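Carbonic anhydrase (Sordaria macrospora, PDB 4O1K) catalyses the reversible hydration of carbon dioxide to bicarbonate and a proton as a zinc-dependent, tetrameric carbonic anhydrase of the beta class. Local coordinates at residues 98-103 against 176-181; 104-109 against 190-195; 120-125 against 135-140. All coordinates share one frame; numbering follows the deposited sequence.

Contact 1. Residues 98-103 against 176-181; sequences AVKHLK and TAALQQ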
ATOM      1  N   ALA A  98      14.229  -9.259  -6.799  1.00 32.96           N
ATOM      2  CA  ALA A  98      14.938  -9.468  -8.063  1.00 33.88           C
ATOM      3  C   ALA A  98      16.397  -9.064  -7.951  1.00 33.75           C
ATOM      4  O   ALA A  98      17.288  -9.748  -8.472  1.00 34.26           O
ATOM      5  CB  ALA A  98      14.257  -8.696  -9.195  1.00 30.67           C
ATOM      6  N   VAL A  99      16.655  -7.949  -7.276  1.00 33.02           N
ATOM      7  CA  VAL A  99      18.027  -7.445  -7.195  1.00 34.95           C
ATOM      8  C   VAL A  99      18.839  -8.236  -6.189  1.00 37.98           C
ATOM      9  O   VAL A  99      19.961  -8.673  -6.462  1.00 39.21           O
ATOM     10  CB  VAL A  99      18.039  -6.000  -6.765  1.00 35.87           C
ATOM     11  CG1 VAL A  99      19.443  -5.575  -6.430  1.00 40.80           C
ATOM     12  CG2 VAL A  99      17.439  -5.121  -7.876  1.00 34.24           C
ATOM     13  N   LYS A 100      18.272  -8.417  -5.007  1.00 34.72           N
ATOM     14  CA  LYS A 100      19.045  -8.984  -3.908  1.00 41.39           C
ATOM     15  C   LYS A 100      19.112 -10.507  -3.901  1.00 44.33           C
ATOM     16  O   LYS A 100      20.153 -11.086  -3.584  1.00 47.57           O
ATOM     17  CB  LYS A 100      18.533  -8.450  -2.568  1.00 43.61           C
ATOM     18  CG  LYS A 100      19.364  -7.271  -2.068  1.00 51.27           C
ATOM     19  CD  LYS A 100      18.635  -6.435  -1.024  1.00 54.99           C
ATOM     20  CE  LYS A 100      19.617  -5.537  -0.277  1.00 60.21           C
ATOM     21  NZ  LYS A 100      19.244  -5.389   1.166  1.00 63.76           N
ATOM     22  N   HIS A 101      18.016 -11.160  -4.263  1.00 46.22           N
ATOM     23  CA  HIS A 101      17.944 -12.608  -4.152  1.00 49.47           C
ATOM     24  C   HIS A 101      18.042 -13.330  -5.499  1.00 48.47           C
ATOM     25  O   HIS A 101      18.602 -14.427  -5.575  1.00 47.29           O
ATOM     26  CB  HIS A 101      16.687 -12.999  -3.374  1.00 54.46           C
ATOM     27  CG  HIS A 101      16.627 -12.391  -2.004  1.00 60.35           C
ATOM     28  ND1 HIS A 101      17.474 -12.770  -0.983  1.00 63.46           N
ATOM     29  CD2 HIS A 101      15.835 -11.415  -1.492  1.00 59.39           C
ATOM     30  CE1 HIS A 101      17.203 -12.057   0.098  1.00 63.55           C
ATOM     31  NE2 HIS A 101      16.212 -11.229  -0.185  1.00 58.82           N
ATOM     32  N   LEU A 102      17.532 -12.723  -6.570  1.00 44.45           N
ATOM     33  CA  LEU A 102      17.705 -13.320  -7.900  1.00 45.36           C
ATOM     34  C   LEU A 102      18.970 -12.830  -8.617  1.00 43.84           C
ATOM     35  O   LEU A 102      19.429 -13.473  -9.566  1.00 43.20           O
ATOM     36  CB  LEU A 102      16.461 -13.105  -8.781  1.00 44.73           C
ATOM     37  CG  LEU A 102      15.198 -13.864  -8.342  1.00 45.79           C
ATOM     38  CD1 LEU A 102      13.980 -13.487  -9.188  1.00 46.19           C
ATOM     39  CD2 LEU A 102      15.431 -15.353  -8.408  1.00 46.09           C
ATOM     40  N   LYS A 103      19.512 -11.687  -8.180  1.00 38.01           N
ATOM     41  CA  LYS A 103      20.741 -11.130  -8.763  1.00 35.90           C
ATOM     42  C   LYS A 103      20.578 -10.887 -10.263  1.00 36.25           C
ATOM     43  O   LYS A 103      21.437 -11.219 -11.085  1.00 34.59           O
ATOM     44  CB  LYS A 103      21.939 -12.040  -8.494  1.00 42.89           C
ATOM     45  CG  LYS A 103      22.099 -12.452  -7.033  1.00 49.98           C
ATOM     46  CD  LYS A 103      22.763 -11.366  -6.221  1.00 55.34           C
ATOM     47  CE  LYS A 103      23.140 -11.861  -4.820  1.00 61.58           C
ATOM     48  NZ  LYS A 103      22.979 -10.775  -3.789  1.00 64.65           N
ATOM     49  N   THR A 176      15.838   3.115  -5.132  1.00 28.72           N
ATOM     50  CA  THR A 176      15.805   1.989  -4.194  1.00 29.68           C
ATOM     51  C   THR A 176      17.167   1.664  -3.630  1.00 33.67           C
ATOM     52  O   THR A 176      18.166   1.730  -4.339  1.00 31.85           O
ATOM     53  CB  THR A 176      15.136   0.723  -4.763  1.00 30.35           C
ATOM     54  OG1 THR A 176      15.931   0.157  -5.823  1.00 32.02           O
ATOM     55  CG2 THR A 176      13.765   1.074  -5.284  1.00 24.26           C
ATOM     56  N   ALA A 177      17.200   1.332  -2.338  1.00 35.73           N
ATOM     57  CA  ALA A 177      18.442   0.985  -1.655  1.00 38.42           C
ATOM     58  C   ALA A 177      19.085  -0.246  -2.280  1.00 39.75           C
ATOM     59  O   ALA A 177      20.311  -0.308  -2.425  1.00 42.03           O
ATOM     60  CB  ALA A 177      18.188   0.765  -0.141  1.00 41.00           C
ATOM     61  N   ALA A 178      18.248  -1.208  -2.666  1.00 39.27           N
ATOM     62  CA  ALA A 178      18.721  -2.466  -3.241  1.00 41.74           C
ATOM     63  C   ALA A 178      19.546  -2.167  -4.479  1.00 37.35           C
ATOM     64  O   ALA A 178      20.703  -2.626  -4.612  1.00 42.21           O
ATOM     65  CB  ALA A 178      17.532  -3.349  -3.601  1.00 41.69           C
ATOM     66  N   LEU A 179      18.936  -1.411  -5.392  1.00 31.57           N
ATOM     67  CA  LEU A 179      19.592  -1.044  -6.653  1.00 33.36           C
ATOM     68  C   LEU A 179      20.925  -0.350  -6.414  1.00 33.35           C
ATOM     69  O   LEU A 179      21.949  -0.731  -6.999  1.00 33.18           O
ATOM     70  CB  LEU A 179      18.711  -0.120  -7.505  1.00 32.73           C
ATOM     71  CG  LEU A 179      19.577   0.135  -8.742  1.00 36.83           C
ATOM     72  CD1 LEU A 179      19.014  -0.511  -9.967  1.00 38.23           C
ATOM     73  CD2 LEU A 179      19.976   1.587  -8.976  1.00 34.74           C
ATOM     74  N   GLN A 180      20.928   0.664  -5.549  0.60 31.45           N
ATOM     75  CA  GLN A 180      22.155   1.433  -5.327  0.60 34.32           C
ATOM     76  C   GLN A 180      23.270   0.599  -4.706  0.60 38.14           C
ATOM     77  O   GLN A 180      24.423   0.666  -5.144  0.60 39.52           O
ATOM     78  CB  GLN A 180      21.891   2.683  -4.473  0.60 35.22           C
ATOM     79  CG  GLN A 180      23.134   3.563  -4.375  0.60 36.78           C
ATOM     80  CD  GLN A 180      22.931   4.791  -3.518  0.60 41.12           C
ATOM     81  OE1 GLN A 180      23.870   5.278  -2.885  0.60 42.18           O
ATOM     82  NE2 GLN A 180      21.707   5.310  -3.504  0.60 37.39           N
ATOM     83  N   GLN A 181      22.925  -0.180  -3.688  1.00 42.69           N
ATOM     84  CA  GLN A 181      23.901  -1.050  -3.035  1.00 47.12           C
ATOM     85  C   GLN A 181      24.501  -2.038  -4.031  1.00 48.23           C
ATOM     86  O   GLN A 181      25.733  -2.125  -4.163  1.00 51.50           O
ATOM     87  CB  GLN A 181      23.259  -1.791  -1.860  1.00 51.75           C
ATOM     88  CG  GLN A 181      22.949  -0.892  -0.651  1.00 57.35           C
ATOM     89  CD  GLN A 181      21.913  -1.498   0.278  1.00 63.12           C
ATOM     90  OE1 GLN A 181      21.103  -2.333  -0.134  1.00 65.91           O
ATOM     91  NE2 GLN A 181      21.927  -1.076   1.536  1.00 64.03           N
TER

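Contact 2. Residues 104-109 against 190-195; sequences VKHIVV and VIHGWV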
ATOM      1  N   VAL A 104      19.439 -10.294 -10.592  1.00 30.85           N
ATOM      2  CA  VAL A 104      19.098  -9.863 -11.919  1.00 32.11           C
ATOM      3  C   VAL A 104      20.188  -8.906 -12.445  1.00 33.89           C
ATOM      4  O   VAL A 104      20.744  -8.133 -11.671  1.00 32.38           O
ATOM      5  CB  VAL A 104      17.663  -9.266 -11.797  1.00 42.37           C
ATOM      6  CG1 VAL A 104      17.560  -7.832 -12.247  1.00 45.63           C
ATOM      7  CG2 VAL A 104      16.627 -10.207 -12.429  1.00 37.29           C
ATOM      8  N   LYS A 105      20.550  -9.009 -13.729  1.00 28.98           N
ATOM      9  CA  LYS A 105      21.581  -8.139 -14.295  1.00 32.78           C
ATOM     10  C   LYS A 105      21.003  -6.878 -14.927  1.00 32.43           C
ATOM     11  O   LYS A 105      21.723  -5.877 -15.127  1.00 32.31           O
ATOM     12  CB  LYS A 105      22.388  -8.894 -15.358  1.00 38.93           C
ATOM     13  CG  LYS A 105      23.657  -9.563 -14.842  1.00 47.15           C
ATOM     14  CD  LYS A 105      23.402 -10.820 -14.073  1.00 54.48           C
ATOM     15  CE  LYS A 105      24.630 -11.730 -14.181  1.00 60.15           C
ATOM     16  NZ  LYS A 105      25.861 -10.998 -13.757  1.00 64.55           N
ATOM     17  N   HIS A 106      19.706  -6.927 -15.240  1.00 32.92           N
ATOM     18  CA  HIS A 106      19.033  -5.837 -15.922  1.00 30.85           C
ATOM     19  C   HIS A 106      17.668  -5.582 -15.289  1.00 31.97           C
ATOM     20  O   HIS A 106      16.969  -6.515 -14.897  1.00 30.39           O
ATOM     21  CB  HIS A 106      18.810  -6.202 -17.396  1.00 33.96           C
ATOM     22  CG  HIS A 106      20.067  -6.525 -18.138  1.00 38.29           C
ATOM     23  ND1 HIS A 106      20.875  -5.551 -18.685  1.00 40.80           N
ATOM     24  CD2 HIS A 106      20.649  -7.714 -18.436  1.00 40.97           C
ATOM     25  CE1 HIS A 106      21.907  -6.129 -19.286  1.00 39.71           C
ATOM     26  NE2 HIS A 106      21.795  -7.439 -19.147  1.00 34.36           N
ATOM     27  N   ILE A 107      17.276  -4.314 -15.201  1.00 34.95           N
ATOM     28  CA  ILE A 107      15.887  -3.998 -14.858  1.00 27.18           C
ATOM     29  C   ILE A 107      15.381  -3.119 -15.994  1.00 27.58           C
ATOM     30  O   ILE A 107      16.013  -2.142 -16.329  1.00 28.20           O
ATOM     31  CB  ILE A 107      15.780  -3.234 -13.546  1.00 27.48           C
ATOM     32  CG1 ILE A 107      16.328  -4.068 -12.383  1.00 28.22           C
ATOM     33  CG2 ILE A 107      14.286  -2.923 -13.234  1.00 26.96           C
ATOM     34  CD1 ILE A 107      16.252  -3.361 -11.005  1.00 34.78           C
ATOM     35  N   VAL A 108      14.271  -3.495 -16.623  1.00 27.39           N
ATOM     36  CA  VAL A 108      13.737  -2.730 -17.752  1.00 22.38           C
ATOM     37  C   VAL A 108      12.380  -2.224 -17.298  1.00 23.06           C
ATOM     38  O   VAL A 108      11.606  -3.012 -16.770  1.00 26.65           O
ATOM     39  CB  VAL A 108      13.443  -3.681 -18.918  1.00 29.27           C
ATOM     40  CG1 VAL A 108      12.644  -2.953 -20.009  1.00 30.94           C
ATOM     41  CG2 VAL A 108      14.763  -4.292 -19.470  1.00 26.11           C
ATOM     42  N   VAL A 109      12.102  -0.941 -17.506  1.00 22.47           N
ATOM     43  CA  VAL A 109      10.730  -0.438 -17.413  1.00 25.57           C
ATOM     44  C   VAL A 109      10.316  -0.248 -18.851  1.00 23.88           C
ATOM     45  O   VAL A 109      10.959   0.504 -19.587  1.00 25.78           O
ATOM     46  CB  VAL A 109      10.665   0.916 -16.698  1.00 24.54           C
ATOM     47  CG1 VAL A 109       9.249   1.496 -16.776  1.00 26.62           C
ATOM     48  CG2 VAL A 109      11.054   0.738 -15.242  1.00 26.90           C
ATOM     49  N   VAL A 190      21.847  -2.897 -14.376  1.00 32.97           N
ATOM     50  CA  VAL A 190      21.694  -1.626 -15.047  1.00 32.63           C
ATOM     51  C   VAL A 190      20.231  -1.494 -15.444  1.00 30.67           C
ATOM     52  O   VAL A 190      19.508  -2.489 -15.621  1.00 33.90           O
ATOM     53  CB  VAL A 190      22.633  -1.466 -16.254  1.00 45.72           C
ATOM     54  CG1 VAL A 190      24.104  -1.450 -15.788  1.00 48.96           C
ATOM     55  CG2 VAL A 190      22.403  -2.574 -17.261  1.00 47.73           C
ATOM     56  N   ILE A 191      19.811  -0.259 -15.579  1.00 30.16           N
ATOM     57  CA  ILE A 191      18.413   0.054 -15.773  1.00 30.85           C
ATOM     58  C   ILE A 191      18.148   0.566 -17.176  1.00 35.42           C
ATOM     59  O   ILE A 191      18.915   1.398 -17.691  1.00 37.14           O
ATOM     60  CB  ILE A 191      18.034   1.108 -14.761  1.00 37.42           C
ATOM     61  CG1 ILE A 191      17.711   0.412 -13.448  1.00 44.17           C
ATOM     62  CG2 ILE A 191      16.854   1.921 -15.220  1.00 40.33           C
ATOM     63  CD1 ILE A 191      17.438   1.346 -12.395  1.00 47.59           C
ATOM     64  N   HIS A 192      17.066   0.083 -17.785  1.00 30.35           N
ATOM     65  CA  HIS A 192      16.706   0.494 -19.138  1.00 32.27           C
ATOM     66  C   HIS A 192      15.284   1.007 -19.167  1.00 32.13           C
ATOM     67  O   HIS A 192      14.426   0.498 -18.435  1.00 30.81           O
ATOM     68  CB  HIS A 192      16.770  -0.683 -20.095  1.00 37.22           C
ATOM     69  CG  HIS A 192      18.026  -1.480 -20.003  1.00 39.13           C
ATOM     70  ND1 HIS A 192      19.134  -1.220 -20.784  1.00 44.44           N
ATOM     71  CD2 HIS A 192      18.334  -2.569 -19.261  1.00 42.88           C
ATOM     72  CE1 HIS A 192      20.081  -2.099 -20.502  1.00 42.93           C
ATOM     73  NE2 HIS A 192      19.618  -2.935 -19.589  1.00 41.37           N
ATOM     74  N   GLY A 193      15.042   2.010 -20.015  1.00 29.70           N
ATOM     75  CA  GLY A 193      13.696   2.525 -20.216  1.00 29.75           C
ATOM     76  C   GLY A 193      13.380   2.333 -21.686  1.00 26.21           C
ATOM     77  O   GLY A 193      14.012   2.935 -22.526  1.00 27.59           O
ATOM     78  N   TRP A 194      12.401   1.500 -21.987  1.00 24.79           N
ATOM     79  CA  TRP A 194      12.067   1.190 -23.378  1.00 28.76           C
ATOM     80  C   TRP A 194      10.596   1.455 -23.602  1.00 30.40           C
ATOM     81  O   TRP A 194       9.822   1.601 -22.635  1.00 27.92           O
ATOM     82  CB  TRP A 194      12.375  -0.277 -23.669  1.00 30.50           C
ATOM     83  CG  TRP A 194      13.839  -0.692 -23.558  1.00 31.66           C
ATOM     84  CD1 TRP A 194      14.946   0.125 -23.537  1.00 32.16           C
ATOM     85  CD2 TRP A 194      14.337  -2.040 -23.455  1.00 33.85           C
ATOM     86  NE1 TRP A 194      16.102  -0.648 -23.441  1.00 28.21           N
ATOM     87  CE2 TRP A 194      15.748  -1.973 -23.377  1.00 31.82           C
ATOM     88  CE3 TRP A 194      13.722  -3.302 -23.416  1.00 33.82           C
ATOM     89  CZ2 TRP A 194      16.555  -3.126 -23.278  1.00 34.99           C
ATOM     90  CZ3 TRP A 194      14.528  -4.445 -23.313  1.00 35.20           C
ATOM     91  CH2 TRP A 194      15.923  -4.344 -23.235  1.00 36.98           C
ATOM     92  N   VAL A 195      10.193   1.561 -24.868  1.00 29.33           N
ATOM     93  CA  VAL A 195       8.789   1.777 -25.169  1.00 27.37           C
ATOM     94  C   VAL A 195       8.454   0.919 -26.371  1.00 31.55           C
ATOM     95  O   VAL A 195       9.187   0.953 -27.363  1.00 35.92           O
ATOM     96  CB  VAL A 195       8.472   3.246 -25.503  1.00 32.23           C
ATOM     97  CG1 VAL A 195       6.975   3.400 -25.774  1.00 30.31           C
ATOM     98  CG2 VAL A 195       8.851   4.150 -24.364  1.00 37.59           C
TER

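Contact 3. Residues 120-125 against 135-140; sequences AAMTPK and RNIRDV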
ATOM      1  N   ALA A 120      -6.282   7.180 -19.581  1.00 43.08           N
ATOM      2  CA  ALA A 120      -7.310   7.285 -18.543  1.00 44.15           C
ATOM      3  C   ALA A 120      -6.896   8.227 -17.406  1.00 43.11           C
ATOM      4  O   ALA A 120      -7.750   8.869 -16.764  1.00 37.03           O
ATOM      5  CB  ALA A 120      -7.644   5.915 -17.996  1.00 41.97           C
ATOM      6  N   ALA A 121      -5.593   8.273 -17.130  1.00 40.85           N
ATOM      7  CA  ALA A 121      -5.042   9.198 -16.144  1.00 37.94           C
ATOM      8  C   ALA A 121      -5.346  10.592 -16.608  1.00 39.33           C
ATOM      9  O   ALA A 121      -5.649  11.471 -15.797  1.00 38.62           O
ATOM     10  CB  ALA A 121      -3.555   9.023 -16.029  1.00 36.45           C
ATOM     11  N   MET A 122      -5.245  10.800 -17.920  1.00 41.39           N
ATOM     12  CA  MET A 122      -5.471  12.140 -18.443  1.00 42.74           C
ATOM     13  C   MET A 122      -6.952  12.547 -18.635  1.00 46.31           C
ATOM     14  O   MET A 122      -7.248  13.661 -19.089  1.00 45.93           O
ATOM     15  CB  MET A 122      -4.618  12.373 -19.689  1.00 47.29           C
ATOM     16  CG  MET A 122      -3.126  12.303 -19.347  1.00 44.12           C
ATOM     17  SD  MET A 122      -2.733  13.628 -18.188  1.00 58.79           S
ATOM     18  CE  MET A 122      -1.540  12.869 -17.108  1.00 76.18           C
ATOM     19  N   THR A 123      -7.878  11.674 -18.245  1.00 48.99           N
ATOM     20  CA  THR A 123      -9.308  12.007 -18.324  1.00 53.23           C
ATOM     21  C   THR A 123      -9.796  12.506 -16.960  1.00 50.02           C
ATOM     22  O   THR A 123      -9.673  11.799 -15.958  1.00 47.76           O
ATOM     23  CB  THR A 123     -10.147  10.793 -18.773  1.00 58.37           C
ATOM     24  OG1 THR A 123     -10.137   9.789 -17.745  1.00 62.12           O
ATOM     25  CG2 THR A 123      -9.567  10.200 -20.051  1.00 55.07           C
ATOM     26  N   PRO A 124     -10.340  13.737 -16.912  1.00 50.51           N
ATOM     27  CA  PRO A 124     -10.733  14.313 -15.621  1.00 49.95           C
ATOM     28  C   PRO A 124     -12.039  13.741 -15.107  1.00 52.92           C
ATOM     29  O   PRO A 124     -13.055  14.446 -15.134  1.00 61.79           O
ATOM     30  CB  PRO A 124     -10.929  15.797 -15.949  1.00 50.74           C
ATOM     31  CG  PRO A 124     -11.341  15.805 -17.389  1.00 52.84           C
ATOM     32  CD  PRO A 124     -10.590  14.660 -18.037  1.00 51.19           C
ATOM     33  N   LYS A 125     -12.020  12.499 -14.640  1.00 45.19           N
ATOM     34  CA  LYS A 125     -13.219  11.887 -14.090  1.00 51.00           C
ATOM     35  C   LYS A 125     -12.964  11.082 -12.828  1.00 51.82           C
ATOM     36  O   LYS A 125     -11.815  10.758 -12.483  1.00 49.78           O
ATOM     37  CB  LYS A 125     -13.927  11.027 -15.134  1.00 60.06           C
ATOM     38  CG  LYS A 125     -13.008  10.223 -16.023  1.00 65.60           C
ATOM     39  CD  LYS A 125     -13.824   9.202 -16.804  1.00 73.91           C
ATOM     40  CE  LYS A 125     -12.929   8.316 -17.665  1.00 77.56           C
ATOM     41  NZ  LYS A 125     -13.660   7.140 -18.225  1.00 80.32           N
ATOM     42  N   ARG A 135      -3.220   8.928 -10.320  1.00 24.97           N
ATOM     43  CA  ARG A 135      -2.656  10.193  -9.866  1.00 25.07           C
ATOM     44  C   ARG A 135      -1.158  10.228 -10.110  1.00 26.98           C
ATOM     45  O   ARG A 135      -0.599  11.280 -10.440  1.00 28.18           O
ATOM     46  CB  ARG A 135      -2.979  10.405  -8.371  1.00 27.79           C
ATOM     47  CG  ARG A 135      -2.559  11.783  -7.779  1.00 31.42           C
ATOM     48  CD  ARG A 135      -3.184  11.901  -6.395  1.00 31.60           C
ATOM     49  NE  ARG A 135      -4.640  11.685  -6.505  1.00 36.58           N
ATOM     50  CZ  ARG A 135      -5.402  11.006  -5.652  1.00 33.29           C
ATOM     51  NH1 ARG A 135      -4.903  10.472  -4.546  1.00 34.62           N
ATOM     52  NH2 ARG A 135      -6.702  10.865  -5.896  1.00 35.09           N
ATOM     53  N   ASN A 136      -0.495   9.079  -9.992  1.00 27.01           N
ATOM     54  CA  ASN A 136       0.966   9.058 -10.197  1.00 25.48           C
ATOM     55  C   ASN A 136       1.365   9.531 -11.565  1.00 30.36           C
ATOM     56  O   ASN A 136       2.439  10.121 -11.765  1.00 32.28           O
ATOM     57  CB  ASN A 136       1.469   7.636 -10.012  1.00 28.24           C
ATOM     58  CG  ASN A 136       1.351   7.189  -8.588  1.00 33.29           C
ATOM     59  OD1 ASN A 136       0.505   6.359  -8.242  1.00 38.95           O
ATOM     60  ND2 ASN A 136       2.206   7.726  -7.750  1.00 31.45           N
ATOM     61  N   ILE A 137       0.497   9.254 -12.529  1.00 29.74           N
ATOM     62  CA  ILE A 137       0.787   9.600 -13.895  1.00 27.37           C
ATOM     63  C   ILE A 137       0.560  11.098 -14.062  1.00 32.16           C
ATOM     64  O   ILE A 137       1.322  11.797 -14.754  1.00 32.07           O
ATOM     65  CB  ILE A 137      -0.117   8.830 -14.843  1.00 29.30           C
ATOM     66  CG1 ILE A 137       0.206   7.328 -14.777  1.00 29.18           C
ATOM     67  CG2 ILE A 137       0.051   9.367 -16.261  1.00 33.54           C
ATOM     68  CD1 ILE A 137      -0.908   6.478 -15.265  1.00 38.90           C
ATOM     69  N   ARG A 138      -0.485  11.600 -13.413  1.00 29.93           N
ATOM     70  CA  ARG A 138      -0.718  13.020 -13.452  1.00 30.60           C
ATOM     71  C   ARG A 138       0.456  13.741 -12.797  1.00 29.55           C
ATOM     72  O   ARG A 138       0.837  14.808 -13.249  1.00 29.96           O
ATOM     73  CB  ARG A 138      -2.052  13.363 -12.810  1.00 28.98           C
ATOM     74  CG  ARG A 138      -3.240  12.835 -13.601  1.00 30.24           C
ATOM     75  CD  ARG A 138      -4.578  13.423 -13.081  1.00 35.24           C
ATOM     76  NE  ARG A 138      -4.999  12.778 -11.845  1.00 33.79           N
ATOM     77  CZ  ARG A 138      -5.742  11.671 -11.797  1.00 37.34           C
ATOM     78  NH1 ARG A 138      -6.144  11.091 -12.923  1.00 40.54           N
ATOM     79  NH2 ARG A 138      -6.095  11.142 -10.633  1.00 34.94           N
ATOM     80  N   ASP A 139       1.074  13.124 -11.785  1.00 28.25           N
ATOM     81  CA  ASP A 139       2.250  13.701 -11.150  1.00 28.38           C
ATOM     82  C   ASP A 139       3.402  13.779 -12.147  1.00 29.81           C
ATOM     83  O   ASP A 139       4.128  14.784 -12.207  1.00 31.15           O
ATOM     84  CB  ASP A 139       2.679  12.889  -9.925  1.00 34.66           C
ATOM     85  CG  ASP A 139       1.803  13.153  -8.702  1.00 43.11           C
ATOM     86  OD1 ASP A 139       0.977  14.086  -8.740  1.00 42.92           O
ATOM     87  OD2 ASP A 139       1.964  12.426  -7.695  1.00 46.77           O
ATOM     88  N   VAL A 140       3.579  12.728 -12.952  1.00 29.00           N
ATOM     89  CA  VAL A 140       4.591  12.793 -14.015  1.00 30.87           C
ATOM     90  C   VAL A 140       4.344  13.984 -14.945  1.00 30.75           C
ATOM     91  O   VAL A 140       5.272  14.778 -15.231  1.00 31.01           O
ATOM     92  CB  VAL A 140       4.662  11.487 -14.820  1.00 27.19           C
ATOM     93  CG1 VAL A 140       5.559  11.676 -16.034  1.00 25.60           C
ATOM     94  CG2 VAL A 140       5.183  10.351 -13.938  1.00 27.09           C
TER

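Contact 1. Residues 98-103 against 176-181
V99, near the C-terminal end of helix 89-100, points its side chain at the first turn of helix 177-186 and lands on A178, with the two CA atoms 6.4 Å apart. V99 CG1 lies against the A178 carbonyl, 3.7 Å from A178 O, and against A178 CB at 4.1 Å. CG1 stands opposite the backbone N of V99 (chi1 169°), which sends this methyl to A178 while CG2 goes to I107 on the sheet.

K100, followed outward, lays CB over one face of the H101 ring, offset toward its rim. CG passes on without touching the other helix, CD comes to 4.2 Å from A178 CB, and CE is 3.5 Å from Q181 OE1. The chain bends at chi4 and carries K100 NZ to 3.8 Å from Q181 OE1, too long for a hydrogen bond, although the charge probably still favours the amide oxygen. The firmer polar hold is on the nitrogen of the same amide: Q181 NE2 bonds to OD2 of D126 of the second subunit.

T176 caps the N-terminus of helix 177-186, its OG1 accepting a weak bond from L179 N at 3.4 Å. At the end of the other helix, K103 takes a positive phi, and its NZ donates to K100 O at 2.9 Å.

The small A178 probably allows the close approach. With P189, L179 and I107 lining the buried side, two helices lie side by side on one face of the sheet, over the inner strands 106-112 and 190-197, as in the alpha/beta fold of beta-carbonic anhydrases.

Contact 2. Residues 104-109 against 190-195
Strands 106-109 and 190-195 run parallel; the axes of these segments approach to 4.7 Å and diverge by 23°, and V190 N to K105 O, I107 N to V190 O, H192 N to I107 O, V109 N to H192 O and W194 N to V109 O join them alternately.

On the face of H106, V108, V190 and H192, the imidazoles meet rim to rim: H106 ND1 and H192 NE2 share a 3.0 Å hydrogen bond, ND1 lying in the H192 ring plane. W194 turns one indole face to V108: V108 CG2 stands 4.0 Å from its six-membered ring centroid (CH-pi), V108 CG1 3.6 Å from W194 CE3. Having CG1 anti to the backbone N (chi1 169°) sets both methyls there. W194 CZ2 lies above the H192 ring, offset toward its rim. With an alanine in place of W194, the V108 methyls would probably lose the aromatic face they rest on, and the rim of H192 its neighbour above. On the other face, I107 CB packs on I191 CG1 at 4.1 Å.

Strand 51-56 flanks 106-112 on its other side, Y51 stacking on H106; F22 of the third subunit meets W194 edge-to-face, while helices 154-174 and 177-186 cover I107 and I191.

Contact 3. Residues 120-125 against 135-140
The methyl of A121, at the end of helix 116-121, sits against I137 of helix 130-143. A121 CB is 3.6 Å from I137 CG2 and also touches CB and CD1 of that side chain, so the methyl sits against CB, CG2 and the CD1 end of the isoleucine. The CA atoms of the pair are 6.3 Å apart. M122 starts out pointing away from the helix, but bends at chi2 (-63°) and again at chi3 bring its methyl back. M122 CE reaches 3.9 Å from I137 CG2 and 3.8 Å from R138 CA, spanning the two residues.

The polar contact is a single hydrogen bond. R138 NH1 donates to A121 O at 2.9 Å, along a lone pair and in the carbonyl plane, and the oxygen also lies within the guanidinium plane. The R138 chain, kinked at chi3 (-77°), runs past that carbonyl with CG and CD before the bond is made. A121 O, at the end of its helix, thus gains a charged donor. The guanidinium also makes a cation-pi contact with Y221 of the second subunit.

Within the turn, A120 O receives both T123 N and T123 OG1 from one face of its plane, the hydroxyl at 2.7 Å, and P124 then forms an inverse gamma turn.

An arginine-to-carbonyl bond thus fastens two consecutive helices joined by a loop, packed against each other just after the zinc ligands H112 and C115 and bordering a subunit interface.

How the contacts relate
Contacts 1 and 2 adjoin, their centres 13 Å apart: helix 89-100 leads into strand 106-112 and helix 177-186 into strand 190-197, so the helix pair and the strand pair are built from the same two helix-strand units, 89-112 and 177-197, well separated along the chain. L179 CD1 meets I191 CD1 at 3.4 Å, and A98 O and V104 N, 3.1 Å apart, probably form a hydrogen bond. Contact 3 stands apart, with centres 30 Å from contact 1 and 24 Å from contact 2, but its helix 116-121 follows strand 106-112. The zinc, held by C56, D58, H112 and C115, lies about 8 Å from the I137 side chain and about 11 Å from that of V109. Contacts 1 and 3 both touch the second subunit.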